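Local coordinates for protein dipeptide Epimerase (Enterococcus faecalis, PDB 3KUM) that belongs to the mandelate racemase/muconate lactonizing enzyme family of the enolase superfamily and carries a magnesium ion in its TIM-barrel domain, at residues 186-191 against 212-217. Sequence-based numbering, arbitrary orientation.
With MG (magnesium ion), chain K; TYR (tyrosine), chain J.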
loop_
_atom_site.group_PDB
_atom_site.type_symbol
_atom_site.label_atom_id
_atom_site.label_comp_id
_atom_site.label_asym_id
_atom_site.label_seq_id
_atom_site.Cartn_x
_atom_site.Cartn_y
_atom_site.Cartn_z
ATOM N N LEU A 186 7.423 -7.900 28.067
ATOM C CA LEU A 186 6.943 -9.265 27.923
ATOM C C LEU A 186 5.644 -9.346 27.139
ATOM O O LEU A 186 4.609 -8.852 27.585
ATOM C CB LEU A 186 6.723 -9.904 29.299
ATOM C CG LEU A 186 7.921 -10.046 30.238
ATOM C CD1 LEU A 186 7.439 -10.588 31.571
ATOM C CD2 LEU A 186 8.959 -10.974 29.628
ATOM N N ARG A 187 5.700 -9.968 25.968
ATOM C CA ARG A 187 4.507 -10.147 25.146
ATOM C C ARG A 187 4.118 -11.621 25.255
ATOM O O ARG A 187 4.983 -12.487 25.300
ATOM C CB ARG A 187 4.795 -9.756 23.686
ATOM C CG ARG A 187 6.133 -10.246 23.152
ATOM C CD ARG A 187 6.507 -9.594 21.809
ATOM N NE ARG A 187 6.424 -8.133 21.852
ATOM C CZ ARG A 187 7.122 -7.308 21.071
ATOM N NH1 ARG A 187 7.975 -7.780 20.167
ATOM N NH2 ARG A 187 6.958 -6.002 21.190
ATOM N N LEU A 188 2.822 -11.902 25.320
ATOM C CA LEU A 188 2.371 -13.284 25.434
ATOM C C LEU A 188 1.653 -13.718 24.166
ATOM O O LEU A 188 1.051 -12.900 23.472
ATOM C CB LEU A 188 1.417 -13.445 26.620
ATOM C CG LEU A 188 1.826 -12.845 27.969
ATOM C CD1 LEU A 188 0.743 -13.166 28.989
ATOM C CD2 LEU A 188 3.169 -13.391 28.416
ATOM N N ASP A 189 1.712 -15.014 23.886
ATOM C CA ASP A 189 1.073 -15.593 22.712
ATOM C C ASP A 189 0.413 -16.904 23.143
ATOM O O ASP A 189 1.103 -17.856 23.498
ATOM C CB ASP A 189 2.124 -15.880 21.638
ATOM C CG ASP A 189 1.511 -16.174 20.284
ATOM O OD1 ASP A 189 0.332 -16.584 20.240
ATOM O OD2 ASP A 189 2.215 -16.002 19.266
ATOM N N ALA A 190 -0.915 -16.955 23.105
ATOM C CA ALA A 190 -1.641 -18.156 23.513
ATOM C C ALA A 190 -2.116 -19.027 22.350
ATOM O O ALA A 190 -2.867 -19.984 22.547
ATOM C CB ALA A 190 -2.836 -17.762 24.379
ATOM N N ASN A 191 -1.674 -18.701 21.145
ATOM C CA ASN A 191 -2.077 -19.443 19.958
ATOM C C ASN A 191 -3.475 -20.058 20.006
ATOM O O ASN A 191 -3.634 -21.275 19.917
ATOM C CB ASN A 191 -1.047 -20.525 19.626
ATOM C CG ASN A 191 0.212 -19.949 19.001
ATOM O OD1 ASN A 191 1.251 -19.830 19.654
ATOM N ND2 ASN A 191 0.118 -19.569 17.724
ATOM N N GLU A 212 2.933 -6.400 27.990
ATOM C CA GLU A 212 2.879 -5.476 26.862
ATOM C C GLU A 212 1.634 -5.725 26.020
ATOM O O GLU A 212 0.914 -4.791 25.669
ATOM C CB GLU A 212 4.106 -5.619 25.975
ATOM C CG GLU A 212 4.144 -4.590 24.861
ATOM C CD GLU A 212 5.069 -4.983 23.742
ATOM O OE1 GLU A 212 5.360 -4.131 22.878
ATOM O OE2 GLU A 212 5.504 -6.151 23.721
ATOM N N LEU A 213 1.378 -6.991 25.702
ATOM C CA LEU A 213 0.217 -7.345 24.891
ATOM C C LEU A 213 0.029 -8.854 24.850
ATOM O O LEU A 213 0.949 -9.603 25.150
ATOM C CB LEU A 213 0.403 -6.813 23.461
ATOM C CG LEU A 213 1.674 -7.256 22.720
ATOM C CD1 LEU A 213 1.543 -8.700 22.253
ATOM C CD2 LEU A 213 1.906 -6.347 21.522
ATOM N N VAL A 214 -1.173 -9.281 24.472
ATOM C CA VAL A 214 -1.501 -10.699 24.357
ATOM C C VAL A 214 -1.918 -11.005 22.909
ATOM O O VAL A 214 -2.858 -10.413 22.384
ATOM C CB VAL A 214 -2.645 -11.084 25.319
ATOM C CG1 VAL A 214 -3.008 -12.557 25.148
ATOM C CG2 VAL A 214 -2.214 -10.813 26.757
ATOM N N GLU A 215 -1.202 -11.938 22.290
ATOM C CA GLU A 215 -1.414 -12.361 20.907
ATOM C C GLU A 215 -2.395 -13.530 20.744
ATOM O O GLU A 215 -2.279 -14.558 21.420
ATOM C CB GLU A 215 -0.054 -12.742 20.307
ATOM C CG GLU A 215 -0.032 -12.968 18.799
ATOM C CD GLU A 215 1.386 -13.108 18.255
ATOM O OE1 GLU A 215 2.344 -12.727 18.966
ATOM O OE2 GLU A 215 1.545 -13.587 17.107
ATOM N N GLN A 216 -3.361 -13.350 19.845
ATOM C CA GLN A 216 -4.374 -14.356 19.514
ATOM C C GLN A 216 -4.817 -15.243 20.682
ATOM O O GLN A 216 -4.487 -16.432 20.736
ATOM C CB GLN A 216 -3.859 -15.250 18.375
ATOM C CG GLN A 216 -4.953 -16.007 17.627
ATOM C CD GLN A 216 -5.836 -15.096 16.797
ATOM O OE1 GLN A 216 -5.341 -14.209 16.103
ATOM N NE2 GLN A 216 -7.150 -15.316 16.851
ATOM N N PRO A 217 -5.600 -14.683 21.617
ATOM C CA PRO A 217 -6.083 -15.436 22.780
ATOM C C PRO A 217 -7.151 -16.502 22.491
ATOM O O PRO A 217 -7.259 -17.488 23.222
ATOM C CB PRO A 217 -6.604 -14.335 23.697
ATOM C CG PRO A 217 -7.115 -13.309 22.711
ATOM C CD PRO A 217 -5.986 -13.264 21.715
HETATM MG MG MG K . 1.283 -15.655 17.222
HETATM N N TYR J . 5.646 -18.084 15.099
HETATM C CA TYR J . 4.231 -18.415 15.219
HETATM C C TYR J . 3.431 -17.376 16.001
HETATM O O TYR J . 3.909 -16.227 16.143
HETATM C CB TYR J . 4.076 -19.783 15.878
HETATM C CG TYR J . 4.651 -20.918 15.067
HETATM C CD1 TYR J . 5.304 -21.973 15.694
HETATM C CD2 TYR J . 4.538 -20.942 13.672
HETATM C CE1 TYR J . 5.833 -23.027 14.965
HETATM C CE2 TYR J . 5.069 -21.996 12.925
HETATM C CZ TYR J . 5.718 -23.036 13.585
HETATM O OH TYR J . 6.278 -24.078 12.883
HETATM O OXT TYR J . 2.314 -17.734 16.445
HETATM O O HOH W 1 -0.627 -16.271 17.720
#
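Asp189 and Glu215 reach the same magnesium ion from adjacent strands, Asp189 through OD2 at 2.3 Å and Glu215 through OE2 at 2.1 Å. Both first torsions place CG anti to the backbone N (chi1 -167° for Asp189), and Glu215 then runs extended, bringing the two carboxylates together as a stacked pair with planes 24° apart. Two negative groups this close would probably repel each other without the shared cation; Lys161, hydrogen-bonded to Asp189 OD2, and Lys159, in a salt bridge with Glu215 OE1, add positive charge. Asp240, a water and the carboxylate OXT of the bound tyrosine are the other magnesium ligands. Asn191 ND2 hydrogen-bonds OXT of the tyrosine at 3.1 Å, Lys161 meets Asn191 OD1, and the Asn191 backbone N closes an Asx turn on Asp189 OD1.

N-terminal to the metal the strands run parallel, tied tightly by Leu188: its N donates to Leu213 O, straight to 175°, and its O receives Glu215 N at 2.7 Å. Ala190 N to Glu215 O continues the ladder past the strand end. This is a beta-alpha-beta unit of the enolase-superfamily barrel, strands 185-189 and 213-215 joined through helix 196-205, with the metal ligands at the C-terminal ends of the strands. On the sheet face away from the metal the fit is looser, Leu188 CD1 coming no nearer than 4.4 Å to Val214 CG2, and Leu206 and Ile237 add to the apolar packing.

At the N-terminal end Arg187, on the same face as Asp189, forms a side-on salt bridge with Glu212, Arg187 NE 2.9 Å from Glu212 OE2 and NH2 giving to both carboxylate oxygens, the two groups nearly coplanar. Asp132 on NH1 and Arg316 on Glu212 OE1 extend this charge network, although Glu212 remains partly exposed.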